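Local coordinates for chemotaxis operon protein (CheX) (PDB 3HZH) that probably removes the phosphate from a phosphorylated response regulator of chemotaxis, at residues A77-V80 with A81-N85; L105-V108 with G109-A113. All blocks are in the same frame, centred on the assembly; numbering follows the deposited sequence.

Interaction 1 of 2, residues A77-V80 with A81-N85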
loop_
_atom_site.group_PDB
_atom_site.type_symbol
_atom_site.label_atom_id
_atom_site.label_comp_id
_atom_site.label_asym_id
_atom_site.label_seq_id
_atom_site.Cartn_x
_atom_site.Cartn_y
_atom_site.Cartn_z
ATOM N N ALA B 77 -14.287 7.896 -8.078
ATOM C CA ALA B 77 -13.335 6.792 -8.147
ATOM C C ALA B 77 -12.408 6.977 -9.357
ATOM O O ALA B 77 -11.192 6.810 -9.253
ATOM C CB ALA B 77 -14.078 5.463 -8.247
ATOM N N LEU B 78 -12.986 7.334 -10.499
ATOM C CA LEU B 78 -12.203 7.538 -11.718
ATOM C C LEU B 78 -11.293 8.749 -11.578
ATOM O O LEU B 78 -10.139 8.715 -11.997
ATOM C CB LEU B 78 -13.132 7.725 -12.928
ATOM C CG LEU B 78 -13.951 6.515 -13.387
ATOM C CD1 LEU B 78 -14.974 6.942 -14.430
ATOM C CD2 LEU B 78 -13.017 5.452 -13.951
ATOM N N PHE B 79 -11.825 9.819 -10.993
ATOM C CA PHE B 79 -11.059 11.046 -10.782
ATOM C C PHE B 79 -9.820 10.726 -9.947
ATOM O O PHE B 79 -8.703 11.064 -10.329
ATOM C CB PHE B 79 -11.909 12.078 -10.036
ATOM C CG PHE B 79 -11.205 13.377 -9.769
ATOM C CD1 PHE B 79 -11.163 14.375 -10.734
ATOM C CD2 PHE B 79 -10.587 13.606 -8.544
ATOM C CE1 PHE B 79 -10.521 15.585 -10.485
ATOM C CE2 PHE B 79 -9.937 14.816 -8.285
ATOM C CZ PHE B 79 -9.907 15.806 -9.257
ATOM N N VAL B 80 -10.032 10.084 -8.797
ATOM C CA VAL B 80 -8.928 9.707 -7.906
ATOM C C VAL B 80 -7.922 8.778 -8.586
ATOM O O VAL B 80 -6.713 9.004 -8.506
ATOM C CB VAL B 80 -9.442 9.006 -6.625
ATOM C CG1 VAL B 80 -8.259 8.558 -5.769
ATOM C CG2 VAL B 80 -10.346 9.955 -5.836
ATOM N N ALA B 81 -8.408 7.727 -9.238
ATOM C CA ALA B 81 -7.497 6.811 -9.920
ATOM C C ALA B 81 -6.707 7.569 -10.995
ATOM O O ALA B 81 -5.510 7.328 -11.173
ATOM C CB ALA B 81 -8.273 5.657 -10.544
ATOM N N SER B 82 -7.375 8.490 -11.691
ATOM C CA SER B 82 -6.737 9.288 -12.736
ATOM C C SER B 82 -5.601 10.144 -12.186
ATOM O O SER B 82 -4.512 10.184 -12.751
ATOM C CB SER B 82 -7.762 10.194 -13.433
ATOM O OG SER B 82 -8.681 9.437 -14.204
ATOM N N LYS B 83 -5.858 10.830 -11.084
ATOM C CA LYS B 83 -4.844 11.674 -10.470
ATOM C C LYS B 83 -3.643 10.871 -9.964
ATOM O O LYS B 83 -2.502 11.297 -10.136
ATOM C CB LYS B 83 -5.455 12.467 -9.304
ATOM C CG LYS B 83 -6.524 13.467 -9.714
ATOM C CD LYS B 83 -5.926 14.595 -10.540
ATOM C CE LYS B 83 -6.972 15.640 -10.900
ATOM N NZ LYS B 83 -6.358 16.829 -11.566
ATOM N N LEU B 84 -3.901 9.714 -9.354
ATOM C CA LEU B 84 -2.833 8.885 -8.803
ATOM C C LEU B 84 -1.956 8.146 -9.820
ATOM O O LEU B 84 -0.794 7.823 -9.548
ATOM C CB LEU B 84 -3.374 7.895 -7.774
ATOM C CG LEU B 84 -4.102 8.551 -6.596
ATOM C CD1 LEU B 84 -4.333 7.526 -5.499
ATOM C CD2 LEU B 84 -3.277 9.700 -6.056
ATOM N N ASN B 85 -2.504 7.892 -10.993
ATOM C CA ASN B 85 -1.768 7.206 -12.037
ATOM C C ASN B 85 -1.276 8.197 -13.090
ATOM O O ASN B 85 -0.625 7.809 -14.072
ATOM C CB ASN B 85 -2.680 6.161 -12.672
ATOM C CG ASN B 85 -2.835 4.937 -11.821
ATOM O OD1 ASN B 85 -1.977 4.048 -11.840
ATOM N ND2 ASN B 85 -3.914 4.884 -11.045
#
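Leu78 O is gripped twice by a single residue one turn ahead in the helix. Ser82 N bonds to Leu78 O at 2.8 Å, and Ser82 OG folds back to Leu78 O at 2.7 Å, arriving on the other face of the carbonyl, 40° above its plane rather than along a lone pair. The same hydroxyl also bonds to Tyr89 N, so Ser82 ties the helix to the chain that follows it. A similar case lies at the end of the segment, where Asn85 ND2 reaches Ala81 O at 2.9 Å and nearly straight. The backbone N of Asn85 bonds to that oxygen from the opposite face. Asn85 ND2 bonds Thr104 OG1 too, while OD1 bonds a basic side chain of the partner protein. All this rides on the i to i+4 ladder of helix 74-85, in which Lys83 N reaches Phe79 O and Leu84 N reaches Val80 O, both at 3.0 Å. Along another side, Lys83 CG sits over one face of the Phe79 ring, toward the rim, in a CH-pi contact 4.2 Å from the centroid and 20° off the normal. The bend at chi2 (-67°) carries Lys83 CE to within 3.4 Å of Phe79 CZ. Facing helix 97-118, Val80 CG1 and Leu84 CD1 lie alongside each other, 4.1 Å apart, their side chains pointing the same way.

Interaction 2 of 2, residues L105-V108 with G109-A113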
loop_
_atom_site.group_PDB
_atom_site.type_symbol
_atom_site.label_atom_id
_atom_site.label_comp_id
_atom_site.label_asym_id
_atom_site.label_seq_id
_atom_site.Cartn_x
_atom_site.Cartn_y
_atom_site.Cartn_z
ATOM N N LEU B 105 -7.483 2.333 -5.627
ATOM C CA LEU B 105 -8.266 2.714 -4.451
ATOM C C LEU B 105 -8.041 1.785 -3.256
ATOM O O LEU B 105 -7.986 2.252 -2.108
ATOM C CB LEU B 105 -9.756 2.774 -4.799
ATOM C CG LEU B 105 -10.124 3.737 -5.931
ATOM C CD1 LEU B 105 -11.641 3.800 -6.069
ATOM C CD2 LEU B 105 -9.554 5.115 -5.640
ATOM N N THR B 106 -7.909 0.481 -3.501
ATOM C CA THR B 106 -7.665 -0.441 -2.392
ATOM C C THR B 106 -6.299 -0.147 -1.779
ATOM O O THR B 106 -6.119 -0.293 -0.574
ATOM C CB THR B 106 -7.717 -1.941 -2.821
ATOM O OG1 THR B 106 -6.777 -2.186 -3.879
ATOM C CG2 THR B 106 -9.124 -2.322 -3.272
ATOM N N GLU B 107 -5.337 0.279 -2.596
ATOM C CA GLU B 107 -4.007 0.591 -2.074
ATOM C C GLU B 107 -4.082 1.858 -1.225
ATOM O O GLU B 107 -3.344 2.001 -0.246
ATOM C CB GLU B 107 -2.981 0.781 -3.207
ATOM C CG GLU B 107 -1.606 1.212 -2.717
ATOM C CD GLU B 107 -0.807 0.100 -2.057
ATOM O OE1 GLU B 107 -1.418 -0.780 -1.415
ATOM O OE2 GLU B 107 0.441 0.120 -2.154
ATOM N N VAL B 108 -4.961 2.785 -1.600
ATOM C CA VAL B 108 -5.126 4.000 -0.805
ATOM C C VAL B 108 -5.652 3.557 0.566
ATOM O O VAL B 108 -5.200 4.046 1.601
ATOM C CB VAL B 108 -6.150 4.990 -1.433
ATOM C CG1 VAL B 108 -6.471 6.104 -0.439
ATOM C CG2 VAL B 108 -5.577 5.610 -2.729
ATOM N N GLY B 109 -6.603 2.626 0.557
ATOM C CA GLY B 109 -7.180 2.123 1.797
ATOM C C GLY B 109 -6.121 1.455 2.656
ATOM O O GLY B 109 -6.033 1.691 3.865
ATOM N N ASN B 110 -5.316 0.617 2.012
ATOM C CA ASN B 110 -4.230 -0.092 2.666
ATOM C C ASN B 110 -3.245 0.876 3.334
ATOM O O ASN B 110 -2.765 0.631 4.454
ATOM C CB ASN B 110 -3.485 -0.947 1.635
ATOM C CG ASN B 110 -2.248 -1.599 2.214
ATOM O OD1 ASN B 110 -1.166 -1.521 1.616
ATOM N ND2 ASN B 110 -2.392 -2.256 3.350
ATOM N N ILE B 111 -2.948 1.978 2.657
ATOM C CA ILE B 111 -2.001 2.937 3.209
ATOM C C ILE B 111 -2.596 3.720 4.373
ATOM O O ILE B 111 -1.911 3.959 5.369
ATOM C CB ILE B 111 -1.463 3.863 2.092
ATOM C CG1 ILE B 111 -0.764 2.988 1.036
ATOM C CG2 ILE B 111 -0.474 4.887 2.666
ATOM C CD1 ILE B 111 -0.346 3.721 -0.232
ATOM N N ILE B 112 -3.867 4.109 4.263
ATOM C CA ILE B 112 -4.518 4.827 5.357
ATOM C C ILE B 112 -4.541 3.895 6.574
ATOM O O ILE B 112 -4.085 4.261 7.653
ATOM C CB ILE B 112 -5.973 5.219 5.008
ATOM C CG1 ILE B 112 -5.977 6.292 3.907
ATOM C CG2 ILE B 112 -6.696 5.700 6.258
ATOM C CD1 ILE B 112 -7.380 6.685 3.407
ATOM N N ALA B 113 -5.046 2.681 6.375
ATOM C CA ALA B 113 -5.135 1.695 7.450
ATOM C C ALA B 113 -3.789 1.342 8.076
ATOM O O ALA B 113 -3.693 1.199 9.294
ATOM C CB ALA B 113 -5.807 0.427 6.944
#
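Glu107 reaches both of its neighbours on the next turn through two torsions: chi1 (176°) puts CG beside its own carbonyl carbon and sends the chain outward from the helix, and the bend at chi2 (75°) then brings the carboxylate beside Asn110. Ile111 carries its CG1 branch anti to its carbonyl carbon, beside its own N. Ile111 CG1 lies 3.0 Å from Glu107 O, and the terminal CD1 of Ile111 touches Glu107 CG at 3.7 Å, the two side chains meeting at a slant. Glu107 and Asn110 instead run side by side, with Glu107 OE1 3.7 Å from Asn110 CB and the carboxylate and amide planes turned 27° apart. This Glu-x-x-Asn spacing matches the signature of the CheC/CheX phosphatases, and the surroundings are consistent with that role: the partner protein places a modified side chain against Asn110, whose side chain lies about 4 Å from a bound magnesium ion, and it offers Glu107 OE2 a basic side chain for a salt bridge and a polar one for a hydrogen bond.

Beneath the pair the helix is regular. Asn110 N bonds to Thr106 O at 2.9 Å, Ile111 N to Glu107 O at 2.9 Å, and Gly109 N to Leu105 O at 3.0 Å. On the inner side, Val108 CG1 packs alongside Ile112 CD1 at 4.0 Å. Within helix 97-118, Val108, Ile111 and Ile112 lean on Leu28, Val27 and Met31 of helix 17-31, whereas Leu105 and Ala113 rest on strands 54-62 and 66-72, Ile112 on strand 66-72, and Leu105, Thr106 and Asn110 meet strand 127-135.

Interactions 1 and 2 lie on consecutive helices, 74-85 and 97-118, with centres about 14 Å apart, and their apolar flanks meet directly: Leu84 CD1 packs on Val108 CG2 at 3.6 Å, and Val80 CG1 on Leu105 CD2 at 3.7 Å. Interaction 1 is partly buried and far from the centre of the chain; it combines polar side chains that double up on backbone carbonyls with a lysine laid over a phenylalanine. Interaction 2 is buried near the centre of the chain, between sheet and helix 17-31, yet its acidic and amide groups face the partner protein. Both contacts touch that partner, interaction 1 through Leu84 and Asn85, interaction 2 through Glu107, Asn110 and Ile111.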